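Local coordinates for protein Pcdhgc3 (Mus musculus, PDB 4ZI8) that probably mediates calcium-dependent adhesion between cells through its extracellular cadherin repeats and may help to establish and maintain specific neuronal connections in the brain, at residues B[59-71]-B[77-89]. Sequence-based numbering, arbitrary orientation. Where two conformers were deposited one is given.
Sequences VSGASRRFFEVNW and FVNDRLDREELCG. With CA (calcium ion), chain P; CA (calcium ion), chain O.
Glu68 and Phe77 form the antiparallel hydrogen-bonded pair of a beta hairpin, strands 67-69 and 75-78, in the first cadherin repeat. Glu68 N donates to Phe77 O, and Phe77 N returns a bond to Glu68 O (2.9 Å). The Phe77 ring lies beside its own strand partner: chi1 of 54° tucks CG between the backbone N and carbonyl carbon, bringing CZ against Glu68 CB and one ring face over Glu68 O. Beyond the pair, Asn79 N bonds to Phe66 O in a nearly straight line (172°), although the donor stands above the carbonyl plane. Asparagine suits this end of the hairpin because its ND2 also reaches Arg65 O (2.9 Å), while OD1 turns to Arg33 and CG packs on Glu68 CG (3.3 Å). Truncation to alanine is likely to cost Arg65 O this donor and Arg33 its partner, and open a gap beside Glu68 CG. On the inner side, branched Leu82 serves two aromatic rings, its CD2 packing on Phe66 CD1 and its CD1 on Phe67 CZ (3.6 Å), with Ile27 alongside. Phe66 CZ then meets Leu87 CD2 (3.8 Å) on helix 84-88. Toward solvent, Arg64 runs extended from CG to NE and grips Glu86 end-on, NH1 to OE1 and NH2 to OE2 (2.7 Å), the two flat groups 54° apart. This ties the loop to the helix whose start contributes to the calcium sites between repeats. Glu29, Glu30 and Asp120 complete the one bound by Asp83, the N-cap, whose OD1 accepts from Glu85 N and also binds calcium at 2.2 Å.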
ATOM      1  N   VAL B  59       1.095 -42.714 -44.785  1.00 21.50           N
ATOM      2  CA  VAL B  59       2.410 -43.037 -44.269  1.00 22.00           C
ATOM      3  C   VAL B  59       2.414 -42.873 -42.749  1.00 27.47           C
ATOM      4  O   VAL B  59       1.965 -41.863 -42.228  1.00 27.41           O
ATOM      5  CB  VAL B  59       3.481 -42.155 -44.914  1.00 27.63           C
ATOM      6  CG1 VAL B  59       4.831 -42.237 -44.162  1.00 24.76           C
ATOM      7  CG2 VAL B  59       3.648 -42.538 -46.406  1.00 24.60           C
ATOM      8  N   SER B  60       2.898 -43.903 -42.055  1.00 32.41           N
ATOM      9  CA  SER B  60       2.876 -43.960 -40.597  1.00 34.80           C
ATOM     10  C   SER B  60       4.225 -43.482 -40.018  1.00 35.79           C
ATOM     11  O   SER B  60       5.252 -44.153 -40.176  1.00 36.59           O
ATOM     12  CB  SER B  60       2.549 -45.385 -40.142  1.00 31.38           C
ATOM     13  OG  SER B  60       3.140 -45.636 -38.889  1.00 35.93           O
ATOM     14  N   GLY B  61       4.234 -42.299 -39.411  1.00 33.19           N
ATOM     15  CA  GLY B  61       5.449 -41.765 -38.824  1.00 29.09           C
ATOM     16  C   GLY B  61       5.355 -41.868 -37.321  1.00 33.17           C
ATOM     17  O   GLY B  61       4.557 -42.628 -36.805  1.00 31.94           O
ATOM     18  N   ALA B  62       6.150 -41.091 -36.606  1.00 35.55           N
ATOM     19  CA  ALA B  62       6.103 -41.153 -35.156  1.00 35.98           C
ATOM     20  C   ALA B  62       4.870 -40.442 -34.608  1.00 32.57           C
ATOM     21  O   ALA B  62       4.426 -40.729 -33.506  1.00 35.30           O
ATOM     22  CB  ALA B  62       7.363 -40.557 -34.565  1.00 41.43           C
ATOM     23  N   SER B  63       4.303 -39.524 -35.376  1.00 30.59           N
ATOM     24  CA  SER B  63       3.172 -38.775 -34.879  1.00 36.72           C
ATOM     25  C   SER B  63       1.875 -39.579 -34.975  1.00 30.72           C
ATOM     26  O   SER B  63       1.812 -40.588 -35.658  1.00 29.47           O
ATOM     27  CB  SER B  63       3.044 -37.457 -35.635  1.00 43.20           C
ATOM     28  OG  SER B  63       2.482 -37.683 -36.901  1.00 49.09           O
ATOM     29  N   ARG B  64       0.850 -39.129 -34.262  1.00 26.16           N
ATOM     30  CA  ARG B  64      -0.410 -39.847 -34.185  1.00 25.05           C
ATOM     31  C   ARG B  64      -1.070 -39.987 -35.543  1.00 26.02           C
ATOM     32  O   ARG B  64      -0.972 -39.096 -36.400  1.00 24.72           O
ATOM     33  CB  ARG B  64      -1.371 -39.132 -33.253  1.00 25.75           C
ATOM     34  CG  ARG B  64      -0.908 -39.023 -31.821  1.00 30.50           C
ATOM     35  CD  ARG B  64      -1.932 -38.248 -31.055  1.00 27.48           C
ATOM     36  NE  ARG B  64      -1.361 -37.772 -29.815  1.00 33.92           N
ATOM     37  CZ  ARG B  64      -1.919 -36.842 -29.061  1.00 31.03           C
ATOM     38  NH1 ARG B  64      -3.067 -36.301 -29.433  1.00 28.63           N
ATOM     39  NH2 ARG B  64      -1.313 -36.467 -27.943  1.00 32.10           N
ATOM     40  N   ARG B  65      -1.784 -41.081 -35.743  1.00 27.40           N
ATOM     41  CA  ARG B  65      -2.495 -41.250 -37.002  1.00 26.26           C
ATOM     42  C   ARG B  65      -3.814 -40.494 -36.993  1.00 22.41           C
ATOM     43  O   ARG B  65      -4.892 -41.056 -36.757  1.00 23.50           O
ATOM     44  CB  ARG B  65      -2.708 -42.730 -37.280  1.00 30.78           C
ATOM     45  CG  ARG B  65      -1.401 -43.491 -37.248  1.00 35.23           C
ATOM     46  CD  ARG B  65      -1.415 -44.676 -38.220  1.00 34.31           C
ATOM     47  NE  ARG B  65      -2.379 -45.685 -37.809  1.00 31.09           N
ATOM     48  CZ  ARG B  65      -2.089 -46.695 -36.993  1.00 35.60           C
ATOM     49  NH1 ARG B  65      -0.857 -46.817 -36.504  1.00 40.39           N
ATOM     50  NH2 ARG B  65      -3.019 -47.590 -36.663  1.00 33.70           N
ATOM     51  N   PHE B  66      -3.720 -39.209 -37.274  1.00 22.20           N
ATOM     52  CA  PHE B  66      -4.879 -38.319 -37.191  1.00 20.05           C
ATOM     53  C   PHE B  66      -5.881 -38.609 -38.297  1.00 23.18           C
ATOM     54  O   PHE B  66      -7.083 -38.384 -38.141  1.00 23.66           O
ATOM     55  CB  PHE B  66      -4.422 -36.868 -37.280  1.00 19.86           C
ATOM     56  CG  PHE B  66      -3.623 -36.404 -36.083  1.00 22.64           C
ATOM     57  CD1 PHE B  66      -4.222 -36.307 -34.828  1.00 25.85           C
ATOM     58  CD2 PHE B  66      -2.286 -36.047 -36.219  1.00 22.34           C
ATOM     59  CE1 PHE B  66      -3.486 -35.845 -33.720  1.00 23.87           C
ATOM     60  CE2 PHE B  66      -1.548 -35.602 -35.139  1.00 22.62           C
ATOM     61  CZ  PHE B  66      -2.153 -35.497 -33.875  1.00 21.65           C
ATOM     62  N   PHE B  67      -5.359 -39.105 -39.415  1.00 21.29           N
ATOM     63  CA  PHE B  67      -6.163 -39.399 -40.596  1.00 22.77           C
ATOM     64  C   PHE B  67      -5.840 -40.766 -41.124  1.00 24.77           C
ATOM     65  O   PHE B  67      -4.709 -41.238 -41.024  1.00 26.41           O
ATOM     66  CB  PHE B  67      -5.912 -38.372 -41.686  1.00 22.41           C
ATOM     67  CG  PHE B  67      -6.189 -36.993 -41.250  1.00 22.05           C
ATOM     68  CD1 PHE B  67      -7.479 -36.501 -41.246  1.00 22.62           C
ATOM     69  CD2 PHE B  67      -5.166 -36.197 -40.783  1.00 21.73           C
ATOM     70  CE1 PHE B  67      -7.726 -35.191 -40.805  1.00 25.08           C
ATOM     71  CE2 PHE B  67      -5.405 -34.892 -40.333  1.00 20.32           C
ATOM     72  CZ  PHE B  67      -6.677 -34.401 -40.338  1.00 20.99           C
ATOM     73  N   GLU B  68      -6.841 -41.410 -41.681  1.00 25.36           N
ATOM     74  CA  GLU B  68      -6.620 -42.665 -42.377  1.00 26.75           C
ATOM     75  C   GLU B  68      -7.347 -42.558 -43.704  1.00 28.43           C
ATOM     76  O   GLU B  68      -8.198 -41.684 -43.855  1.00 26.45           O
ATOM     77  CB  GLU B  68      -7.125 -43.842 -41.553  1.00 26.50           C
ATOM     78  CG  GLU B  68      -6.220 -44.190 -40.372  1.00 33.19           C
ATOM     79  CD  GLU B  68      -4.946 -44.957 -40.761  1.00 42.74           C
ATOM     80  OE1 GLU B  68      -4.634 -45.071 -41.973  1.00 45.85           O
ATOM     81  OE2 GLU B  68      -4.263 -45.468 -39.843  1.00 43.82           O
ATOM     82  N   VAL B  69      -7.003 -43.424 -44.660  1.00 27.64           N
ATOM     83  CA  VAL B  69      -7.667 -43.453 -45.955  0.50 26.32           C
ATOM     84  C   VAL B  69      -8.221 -44.848 -46.185  1.00 27.80           C
ATOM     85  O   VAL B  69      -7.561 -45.820 -45.874  1.00 29.98           O
ATOM     86  CB  VAL B  69      -6.697 -43.055 -47.095  0.50 29.88           C
ATOM     87  CG1 VAL B  69      -7.394 -43.116 -48.447  0.50 28.21           C
ATOM     88  CG2 VAL B  69      -6.148 -41.655 -46.848  0.50 32.08           C
ATOM     89  N   ASN B  70      -9.445 -44.934 -46.689  1.00 28.64           N
ATOM     90  CA  ASN B  70     -10.059 -46.189 -47.088  1.00 37.10           C
ATOM     91  C   ASN B  70      -9.399 -46.669 -48.397  1.00 37.42           C
ATOM     92  O   ASN B  70      -9.581 -46.041 -49.443  1.00 37.63           O
ATOM     93  CB  ASN B  70     -11.564 -45.966 -47.255  1.00 42.34           C
ATOM     94  CG  ASN B  70     -12.317 -47.216 -47.620  1.00 47.63           C
ATOM     95  OD1 ASN B  70     -11.771 -48.169 -48.179  1.00 51.63           O
ATOM     96  ND2 ASN B  70     -13.610 -47.208 -47.330  1.00 47.51           N
ATOM     97  N   TRP B  71      -8.630 -47.762 -48.348  1.00 37.29           N
ATOM     98  CA  TRP B  71      -7.810 -48.144 -49.500  1.00 36.16           C
ATOM     99  C   TRP B  71      -8.664 -48.548 -50.707  1.00 37.59           C
ATOM    100  O   TRP B  71      -8.174 -48.551 -51.834  1.00 37.33           O
ATOM    101  CB  TRP B  71      -6.844 -49.276 -49.132  1.00 39.34           C
ATOM    102  CG  TRP B  71      -7.522 -50.520 -48.698  1.00 46.42           C
ATOM    103  CD1 TRP B  71      -7.867 -50.866 -47.425  1.00 48.75           C
ATOM    104  CD2 TRP B  71      -7.947 -51.598 -49.539  1.00 53.49           C
ATOM    105  NE1 TRP B  71      -8.482 -52.093 -47.422  1.00 52.41           N
ATOM    106  CE2 TRP B  71      -8.544 -52.564 -48.708  1.00 56.99           C
ATOM    107  CE3 TRP B  71      -7.882 -51.837 -50.917  1.00 59.88           C
ATOM    108  CZ2 TRP B  71      -9.075 -53.758 -49.209  1.00 65.77           C
ATOM    109  CZ3 TRP B  71      -8.409 -53.027 -51.419  1.00 68.34           C
ATOM    110  CH2 TRP B  71      -8.997 -53.972 -50.564  1.00 69.85           C
ATOM    111  N   PHE B  77     -10.427 -39.872 -43.826  1.00 23.73           N
ATOM    112  CA  PHE B  77     -11.311 -39.544 -42.722  1.00 25.45           C
ATOM    113  C   PHE B  77     -10.534 -39.330 -41.446  1.00 23.38           C
ATOM    114  O   PHE B  77      -9.385 -39.728 -41.350  1.00 20.16           O
ATOM    115  CB  PHE B  77     -12.351 -40.642 -42.510  1.00 28.53           C
ATOM    116  CG  PHE B  77     -11.764 -42.002 -42.326  1.00 33.68           C
ATOM    117  CD1 PHE B  77     -11.410 -42.452 -41.060  1.00 32.13           C
ATOM    118  CD2 PHE B  77     -11.581 -42.847 -43.415  1.00 34.12           C
ATOM    119  CE1 PHE B  77     -10.863 -43.693 -40.874  1.00 33.43           C
ATOM    120  CE2 PHE B  77     -11.045 -44.109 -43.237  1.00 34.32           C
ATOM    121  CZ  PHE B  77     -10.685 -44.533 -41.964  1.00 34.96           C
ATOM    122  N   VAL B  78     -11.186 -38.698 -40.473  1.00 25.03           N
ATOM    123  CA  VAL B  78     -10.565 -38.391 -39.180  1.00 25.71           C
ATOM    124  C   VAL B  78     -10.399 -39.680 -38.395  1.00 23.89           C
ATOM    125  O   VAL B  78     -11.354 -40.421 -38.220  1.00 27.70           O
ATOM    126  CB  VAL B  78     -11.409 -37.367 -38.389  1.00 25.34           C
ATOM    127  CG1 VAL B  78     -10.921 -37.243 -36.937  1.00 24.26           C
ATOM    128  CG2 VAL B  78     -11.357 -36.014 -39.107  1.00 22.76           C
ATOM    129  N   ASN B  79      -9.184 -39.969 -37.947  1.00 23.31           N
ATOM    130  CA  ASN B  79      -8.951 -41.248 -37.274  1.00 26.02           C
ATOM    131  C   ASN B  79      -8.563 -41.100 -35.791  1.00 23.96           C
ATOM    132  O   ASN B  79      -8.541 -42.063 -35.053  1.00 25.05           O
ATOM    133  CB  ASN B  79      -7.866 -42.025 -38.042  1.00 27.23           C
ATOM    134  CG  ASN B  79      -7.556 -43.379 -37.431  1.00 25.31           C
ATOM    135  OD1 ASN B  79      -8.419 -44.244 -37.344  1.00 29.75           O
ATOM    136  ND2 ASN B  79      -6.316 -43.569 -37.020  1.00 22.13           N
ATOM    137  N   ASP B  80      -8.266 -39.889 -35.356  1.00 25.85           N
ATOM    138  CA  ASP B  80      -7.936 -39.649 -33.948  1.00 26.59           C
ATOM    139  C   ASP B  80      -8.335 -38.208 -33.614  1.00 27.34           C
ATOM    140  O   ASP B  80      -8.599 -37.397 -34.526  1.00 21.75           O
ATOM    141  CB  ASP B  80      -6.437 -39.886 -33.705  1.00 24.16           C
ATOM    142  CG  ASP B  80      -6.080 -40.124 -32.233  1.00 31.35           C
ATOM    143  OD1 ASP B  80      -6.922 -39.944 -31.321  1.00 36.19           O
ATOM    144  OD2 ASP B  80      -4.912 -40.479 -31.982  1.00 33.26           O
ATOM    145  N   ARG B  81      -8.358 -37.881 -32.326  1.00 26.59           N
ATOM    146  CA  ARG B  81      -8.757 -36.549 -31.906  1.00 22.53           C
ATOM    147  C   ARG B  81      -7.817 -35.487 -32.444  1.00 21.12           C
ATOM    148  O   ARG B  81      -6.592 -35.577 -32.308  1.00 22.85           O
ATOM    149  CB  ARG B  81      -8.815 -36.464 -30.397  1.00 24.57           C
ATOM    150  CG  ARG B  81      -9.047 -35.061 -29.917  1.00 23.24           C
ATOM    151  CD  ARG B  81      -9.403 -35.022 -28.430  1.00 25.09           C
ATOM    152  NE  ARG B  81      -9.722 -33.650 -28.029  1.00 24.41           N
ATOM    153  CZ  ARG B  81      -9.536 -33.160 -26.809  1.00 24.95           C
ATOM    154  NH1 ARG B  81      -9.050 -33.924 -25.848  1.00 22.21           N
ATOM    155  NH2 ARG B  81      -9.856 -31.895 -26.555  1.00 22.69           N
ATOM    156  N   LEU B  82      -8.400 -34.475 -33.068  1.00 23.37           N
ATOM    157  CA  LEU B  82      -7.654 -33.327 -33.572  1.00 21.96           C
ATOM    158  C   LEU B  82      -8.020 -32.146 -32.697  1.00 25.18           C
ATOM    159  O   LEU B  82      -9.047 -31.500 -32.933  1.00 26.18           O
ATOM    160  CB  LEU B  82      -7.993 -33.031 -35.037  1.00 19.62           C
ATOM    161  CG  LEU B  82      -7.469 -34.063 -36.043  1.00 23.66           C
ATOM    162  CD1 LEU B  82      -8.399 -34.111 -37.247  1.00 28.78           C
ATOM    163  CD2 LEU B  82      -6.084 -33.643 -36.462  1.00 19.69           C
ATOM    164  N   ASP B  83      -7.216 -31.909 -31.663  1.00 20.30           N
ATOM    165  CA  ASP B  83      -7.426 -30.787 -30.753  1.00 20.21           C
ATOM    166  C   ASP B  83      -6.465 -29.708 -31.155  1.00 20.76           C
ATOM    167  O   ASP B  83      -5.253 -29.829 -30.914  1.00 20.51           O
ATOM    168  CB  ASP B  83      -7.201 -31.220 -29.304  1.00 21.05           C
ATOM    169  CG  ASP B  83      -7.188 -30.061 -28.337  1.00 21.81           C
ATOM    170  OD1 ASP B  83      -7.772 -28.985 -28.617  1.00 22.11           O
ATOM    171  OD2 ASP B  83      -6.596 -30.256 -27.261  1.00 26.93           O
ATOM    172  N   ARG B  84      -6.987 -28.682 -31.820  1.00 19.62           N
ATOM    173  CA  ARG B  84      -6.159 -27.589 -32.295  1.00 18.21           C
ATOM    174  C   ARG B  84      -5.343 -26.996 -31.130  1.00 16.89           C
ATOM    175  O   ARG B  84      -4.211 -26.581 -31.337  1.00 18.36           O
ATOM    176  CB  ARG B  84      -7.023 -26.509 -32.989  1.00 19.29           C
ATOM    177  CG  ARG B  84      -6.249 -25.468 -33.836  1.00 21.66           C
ATOM    178  CD  ARG B  84      -6.874 -24.075 -33.733  1.00 22.95           C
ATOM    179  NE  ARG B  84      -6.840 -23.611 -32.352  1.00 25.45           N
ATOM    180  CZ  ARG B  84      -5.757 -23.133 -31.754  1.00 22.53           C
ATOM    181  NH1 ARG B  84      -4.620 -22.998 -32.421  1.00 24.03           N
ATOM    182  NH2 ARG B  84      -5.811 -22.784 -30.490  1.00 24.90           N
ATOM    183  N   GLU B  85      -5.884 -26.972 -29.908  1.00 20.81           N
ATOM    184  CA  GLU B  85      -5.149 -26.346 -28.818  1.00 21.30           C
ATOM    185  C   GLU B  85      -3.862 -27.104 -28.538  1.00 23.65           C
ATOM    186  O   GLU B  85      -2.809 -26.491 -28.335  1.00 28.57           O
ATOM    187  CB  GLU B  85      -6.012 -26.239 -27.535  1.00 21.85           C
ATOM    188  CG  GLU B  85      -6.947 -25.029 -27.553  1.00 19.89           C
ATOM    189  CD  GLU B  85      -8.071 -25.177 -28.577  1.00 22.17           C
ATOM    190  OE1 GLU B  85      -8.777 -26.197 -28.546  1.00 22.19           O
ATOM    191  OE2 GLU B  85      -8.274 -24.279 -29.414  1.00 22.26           O
ATOM    192  N   GLU B  86      -3.941 -28.427 -28.528  1.00 20.64           N
ATOM    193  CA  GLU B  86      -2.767 -29.271 -28.338  1.00 21.91           C
ATOM    194  C   GLU B  86      -1.816 -29.201 -29.512  1.00 24.27           C
ATOM    195  O   GLU B  86      -0.600 -29.221 -29.343  1.00 25.76           O
ATOM    196  CB  GLU B  86      -3.170 -30.724 -28.145  1.00 25.50           C
ATOM    197  CG  GLU B  86      -1.991 -31.618 -27.790  1.00 30.94           C
ATOM    198  CD  GLU B  86      -2.377 -33.081 -27.798  1.00 38.26           C
ATOM    199  OE1 GLU B  86      -3.390 -33.437 -28.437  1.00 40.69           O
ATOM    200  OE2 GLU B  86      -1.679 -33.879 -27.160  1.00 42.89           O
ATOM    201  N   LEU B  87      -2.376 -29.150 -30.707  1.00 22.18           N
ATOM    202  CA  LEU B  87      -1.564 -29.243 -31.921  1.00 25.63           C
ATOM    203  C   LEU B  87      -0.715 -28.008 -32.101  1.00 25.90           C
ATOM    204  O   LEU B  87       0.488 -28.103 -32.410  1.00 24.02           O
ATOM    205  CB  LEU B  87      -2.460 -29.433 -33.138  1.00 22.91           C
ATOM    206  CG  LEU B  87      -3.032 -30.841 -33.339  1.00 26.57           C
ATOM    207  CD1 LEU B  87      -4.149 -30.858 -34.376  1.00 22.43           C
ATOM    208  CD2 LEU B  87      -1.914 -31.712 -33.812  1.00 29.79           C
ATOM    209  N   CYS B  88      -1.346 -26.853 -31.887  1.00 21.82           N
ATOM    210  CA  CYS B  88      -0.810 -25.606 -32.404  1.00 23.52           C
ATOM    211  C   CYS B  88      -0.882 -24.451 -31.403  1.00 22.85           C
ATOM    212  O   CYS B  88      -0.555 -23.317 -31.754  1.00 23.76           O
ATOM    213  CB  CYS B  88      -1.546 -25.221 -33.695  1.00 23.08           C
ATOM    214  SG  CYS B  88      -1.286 -26.383 -35.067  1.00 27.76           S
ATOM    215  N   GLY B  89      -1.262 -24.739 -30.162  1.00 25.15           N
ATOM    216  CA  GLY B  89      -1.309 -23.731 -29.118  1.00 21.14           C
ATOM    217  C   GLY B  89      -1.996 -22.455 -29.550  1.00 22.85           C
ATOM    218  O   GLY B  89      -3.120 -22.494 -30.031  1.00 25.67           O
TER
HETATM  219 CA    CA P 403      -9.834 -28.172 -28.817  1.00 20.46          CA
HETATM  220 CA    CA O 402     -10.461 -24.327 -29.829  1.00 20.52          CA
HETATM  221  O   HOH W   1      -2.999 -42.638 -33.258  1.00 39.54           O
HETATM  222  O   HOH W   2      -9.949 -28.306 -26.412  1.00 19.78           O